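Local coordinates for probable oxidoreductase protein (Rhizobium etli, PDB 4FB5) that probably works as an oxidoreductase of the GFO/IDH/MocA family, with a nucleotide-binding Rossmann domain joined to a C-terminal domain built on a large mixed sheet, at residues R299-Q307 with G316-P324. Numbering follows the deposited sequence.
Sequences RMNEFELYQ and GFRKILAAP
With CG of Tyr-306 anti to the backbone N (chi1 -178°) and CG of Phe-317 anti to its own carbonyl carbon (chi1 -86°), the two rings of this antiparallel beta hairpin meet edge to face, the Tyr-306 edge toward the Phe-317 face, planes 64° apart. Over that same ring sits Tyr-306 CB, 3.7 Å from the centroid, a CH-pi contact that a flat aromatic face accepts well. An alanine in place of Phe-317 would probably leave Tyr-306 CB and the tyrosine edge without the face they rest on. Gly-316 lies beside the tyrosine ring, and its backbone angles suit glycine, since a CB there would jam against the carbonyl O of the preceding residue. Tyr-306 OH hydrogen-bonds Gln-315, just before the second strand, and Lys-279 of a neighbouring subunit, and Phe-317 to Lys-319 pair with a strand of another subunit, extending the sheet. On the face bearing Phe-303, Leu-305 and Ile-320, branched and aromatic carbon fits the approach of helix 158-168, whose Val-159 and Leu-166 touch Phe-303. There Ile-320 CD1 reaches Phe-303 CZ at 3.7 Å and Leu-305 CB at 4.0 Å. Beneath them the backbone bond from Ile-320 N to Phe-303 O measures 2.9 Å.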
loop_
_atom_site.group_PDB
_atom_site.type_symbol
_atom_site.label_atom_id
_atom_site.label_comp_id
_atom_site.label_asym_id
_atom_site.label_seq_id
_atom_site.Cartn_x
_atom_site.Cartn_y
_atom_site.Cartn_z
ATOM N N ARG A 299 -6.980 8.076 -0.467
ATOM C CA ARG A 299 -7.747 6.916 -0.021
ATOM C C ARG A 299 -8.616 7.405 1.149
ATOM O O ARG A 299 -8.547 6.922 2.277
ATOM C CB ARG A 299 -6.794 5.827 0.434
ATOM C CG ARG A 299 -5.990 5.322 -0.730
ATOM C CD ARG A 299 -5.172 4.110 -0.420
ATOM N NE ARG A 299 -4.241 4.359 0.681
ATOM C CZ ARG A 299 -3.227 5.193 0.618
ATOM N NH1 ARG A 299 -3.023 5.925 -0.489
ATOM N NH2 ARG A 299 -2.453 5.334 1.680
HETATM N N MSE A 300 -9.349 8.454 0.853
HETATM C CA MSE A 300 -10.393 9.075 1.645
HETATM C C MSE A 300 -11.214 8.127 2.576
HETATM O O MSE A 300 -11.773 8.519 3.620
HETATM C CB MSE A 300 -11.355 9.569 0.599
HETATM C CG MSE A 300 -11.718 10.933 0.752
HETATM SE SE MSE A 300 -13.512 11.283 -0.018
HETATM C CE MSE A 300 -13.332 10.356 -1.772
ATOM N N ASN A 301 -11.355 6.891 2.134
ATOM C CA ASN A 301 -12.259 6.019 2.850
ATOM C C ASN A 301 -11.574 5.093 3.842
ATOM O O ASN A 301 -12.106 4.102 4.188
ATOM C CB ASN A 301 -13.202 5.305 1.876
ATOM C CG ASN A 301 -14.190 6.285 1.235
ATOM O OD1 ASN A 301 -14.060 6.629 0.075
ATOM N ND2 ASN A 301 -15.144 6.788 2.024
ATOM N N GLU A 302 -10.391 5.450 4.295
ATOM C CA GLU A 302 -9.675 4.632 5.262
ATOM C C GLU A 302 -8.788 5.499 6.131
ATOM O O GLU A 302 -8.599 6.684 5.854
ATOM C CB GLU A 302 -8.870 3.503 4.593
ATOM C CG GLU A 302 -8.049 3.974 3.432
ATOM C CD GLU A 302 -7.253 2.865 2.753
ATOM O OE1 GLU A 302 -6.023 2.784 3.017
ATOM O OE2 GLU A 302 -7.855 2.096 1.934
ATOM N N PHE A 303 -8.324 4.921 7.229
ATOM C CA PHE A 303 -7.248 5.481 8.002
ATOM C C PHE A 303 -6.603 4.380 8.764
ATOM O O PHE A 303 -7.105 3.299 8.819
ATOM C CB PHE A 303 -7.699 6.589 8.908
ATOM C CG PHE A 303 -8.510 6.128 10.040
ATOM C CD1 PHE A 303 -7.957 6.096 11.338
ATOM C CD2 PHE A 303 -9.836 5.748 9.838
ATOM C CE1 PHE A 303 -8.705 5.654 12.416
ATOM C CE2 PHE A 303 -10.599 5.316 10.898
ATOM C CZ PHE A 303 -10.035 5.272 12.206
ATOM N N GLU A 304 -5.443 4.676 9.304
ATOM C CA GLU A 304 -4.626 3.687 9.941
ATOM C C GLU A 304 -4.416 4.135 11.368
ATOM O O GLU A 304 -4.063 5.287 11.583
ATOM C CB GLU A 304 -3.273 3.578 9.239
ATOM C CG GLU A 304 -3.304 3.102 7.838
ATOM C CD GLU A 304 -1.897 2.802 7.321
ATOM O OE1 GLU A 304 -1.245 1.861 7.826
ATOM O OE2 GLU A 304 -1.422 3.510 6.395
ATOM N N LEU A 305 -4.634 3.231 12.320
ATOM C CA LEU A 305 -4.583 3.530 13.751
ATOM C C LEU A 305 -3.678 2.572 14.495
ATOM O O LEU A 305 -3.851 1.365 14.396
ATOM C CB LEU A 305 -5.998 3.434 14.357
ATOM C CG LEU A 305 -6.076 3.373 15.891
ATOM C CD1 LEU A 305 -5.848 4.713 16.449
ATOM C CD2 LEU A 305 -7.409 2.875 16.387
ATOM N N TYR A 306 -2.712 3.109 15.233
ATOM C CA TYR A 306 -1.766 2.273 15.999
ATOM C C TYR A 306 -1.949 2.434 17.485
ATOM O O TYR A 306 -1.868 3.563 17.987
ATOM C CB TYR A 306 -0.325 2.648 15.717
ATOM C CG TYR A 306 0.656 1.773 16.450
ATOM C CD1 TYR A 306 1.328 0.759 15.780
ATOM C CD2 TYR A 306 0.873 1.917 17.838
ATOM C CE1 TYR A 306 2.237 -0.056 16.422
ATOM C CE2 TYR A 306 1.779 1.130 18.510
ATOM C CZ TYR A 306 2.468 0.139 17.795
ATOM O OH TYR A 306 3.367 -0.654 18.429
ATOM N N GLN A 307 -2.131 1.312 18.187
ATOM C CA GLN A 307 -2.335 1.347 19.612
ATOM C C GLN A 307 -1.304 0.623 20.399
ATOM O O GLN A 307 -1.219 -0.555 20.305
ATOM C CB GLN A 307 -3.639 0.739 19.924
ATOM C CG GLN A 307 -4.719 1.720 19.770
ATOM C CD GLN A 307 -6.056 1.085 20.036
ATOM O OE1 GLN A 307 -6.634 0.463 19.157
ATOM N NE2 GLN A 307 -6.550 1.228 21.257
ATOM N N GLY A 316 0.783 -2.980 15.411
ATOM C CA GLY A 316 1.007 -2.335 14.183
ATOM C C GLY A 316 -0.222 -1.577 13.879
ATOM O O GLY A 316 -1.236 -1.679 14.568
ATOM N N PHE A 317 -0.133 -0.811 12.813
ATOM C CA PHE A 317 -1.221 0.039 12.438
ATOM C C PHE A 317 -2.368 -0.751 11.941
ATOM O O PHE A 317 -2.166 -1.670 11.149
ATOM C CB PHE A 317 -0.727 0.899 11.295
ATOM C CG PHE A 317 -0.034 2.109 11.750
ATOM C CD1 PHE A 317 -0.764 3.206 12.158
ATOM C CD2 PHE A 317 1.360 2.135 11.824
ATOM C CE1 PHE A 317 -0.106 4.369 12.599
ATOM C CE2 PHE A 317 2.006 3.259 12.253
ATOM C CZ PHE A 317 1.249 4.420 12.620
ATOM N N ARG A 318 -3.577 -0.366 12.307
ATOM C CA ARG A 318 -4.688 -1.034 11.692
ATOM C C ARG A 318 -5.313 -0.221 10.638
ATOM O O ARG A 318 -5.659 0.931 10.879
ATOM C CB ARG A 318 -5.752 -1.367 12.721
ATOM C CG ARG A 318 -5.762 -2.813 13.082
ATOM C CD ARG A 318 -6.943 -3.137 13.978
ATOM N NE ARG A 318 -6.906 -2.193 15.073
ATOM C CZ ARG A 318 -7.439 -2.419 16.243
ATOM N NH1 ARG A 318 -8.074 -3.579 16.422
ATOM N NH2 ARG A 318 -7.331 -1.480 17.189
ATOM N N LYS A 319 -5.537 -0.851 9.487
ATOM C CA LYS A 319 -6.206 -0.210 8.354
ATOM C C LYS A 319 -7.734 -0.346 8.525
ATOM O O LYS A 319 -8.316 -1.415 8.320
ATOM C CB LYS A 319 -5.711 -0.815 7.035
ATOM C CG LYS A 319 -6.204 -0.084 5.740
ATOM C CD LYS A 319 -5.156 -0.216 4.624
ATOM C CE LYS A 319 -5.629 -1.080 3.520
ATOM N NZ LYS A 319 -4.504 -1.581 2.644
ATOM N N ILE A 320 -8.373 0.736 8.917
ATOM C CA ILE A 320 -9.791 0.707 9.199
ATOM C C ILE A 320 -10.608 1.332 8.079
ATOM O O ILE A 320 -10.427 2.516 7.789
ATOM C CB ILE A 320 -10.054 1.494 10.487
ATOM C CG1 ILE A 320 -9.297 0.835 11.635
ATOM C CG2 ILE A 320 -11.600 1.632 10.766
ATOM C CD1 ILE A 320 -9.314 1.664 12.860
ATOM N N LEU A 321 -11.519 0.552 7.472
ATOM C CA LEU A 321 -12.337 1.039 6.343
ATOM C C LEU A 321 -13.644 1.742 6.725
ATOM O O LEU A 321 -14.413 1.291 7.623
ATOM C CB LEU A 321 -12.594 -0.078 5.362
ATOM C CG LEU A 321 -11.333 -0.866 4.923
ATOM C CD1 LEU A 321 -11.711 -2.032 4.020
ATOM C CD2 LEU A 321 -10.198 -0.017 4.260
ATOM N N ALA A 322 -13.916 2.856 6.072
ATOM C CA ALA A 322 -15.136 3.614 6.346
ATOM C C ALA A 322 -16.363 2.703 6.404
ATOM O O ALA A 322 -16.590 1.875 5.480
ATOM C CB ALA A 322 -15.322 4.691 5.310
ATOM N N ALA A 323 -17.133 2.830 7.491
ATOM C CA ALA A 323 -18.263 1.890 7.757
ATOM C C ALA A 323 -19.498 2.566 8.319
ATOM O O ALA A 323 -19.423 3.685 8.770
ATOM C CB ALA A 323 -17.824 0.717 8.646
ATOM N N PRO A 324 -20.655 1.898 8.285
ATOM C CA PRO A 324 -21.888 2.504 8.814
ATOM C C PRO A 324 -21.766 3.052 10.235
ATOM O O PRO A 324 -22.395 4.066 10.534
ATOM C CB PRO A 324 -22.859 1.344 8.791
ATOM C CG PRO A 324 -22.422 0.556 7.564
ATOM C CD PRO A 324 -20.916 0.582 7.671
#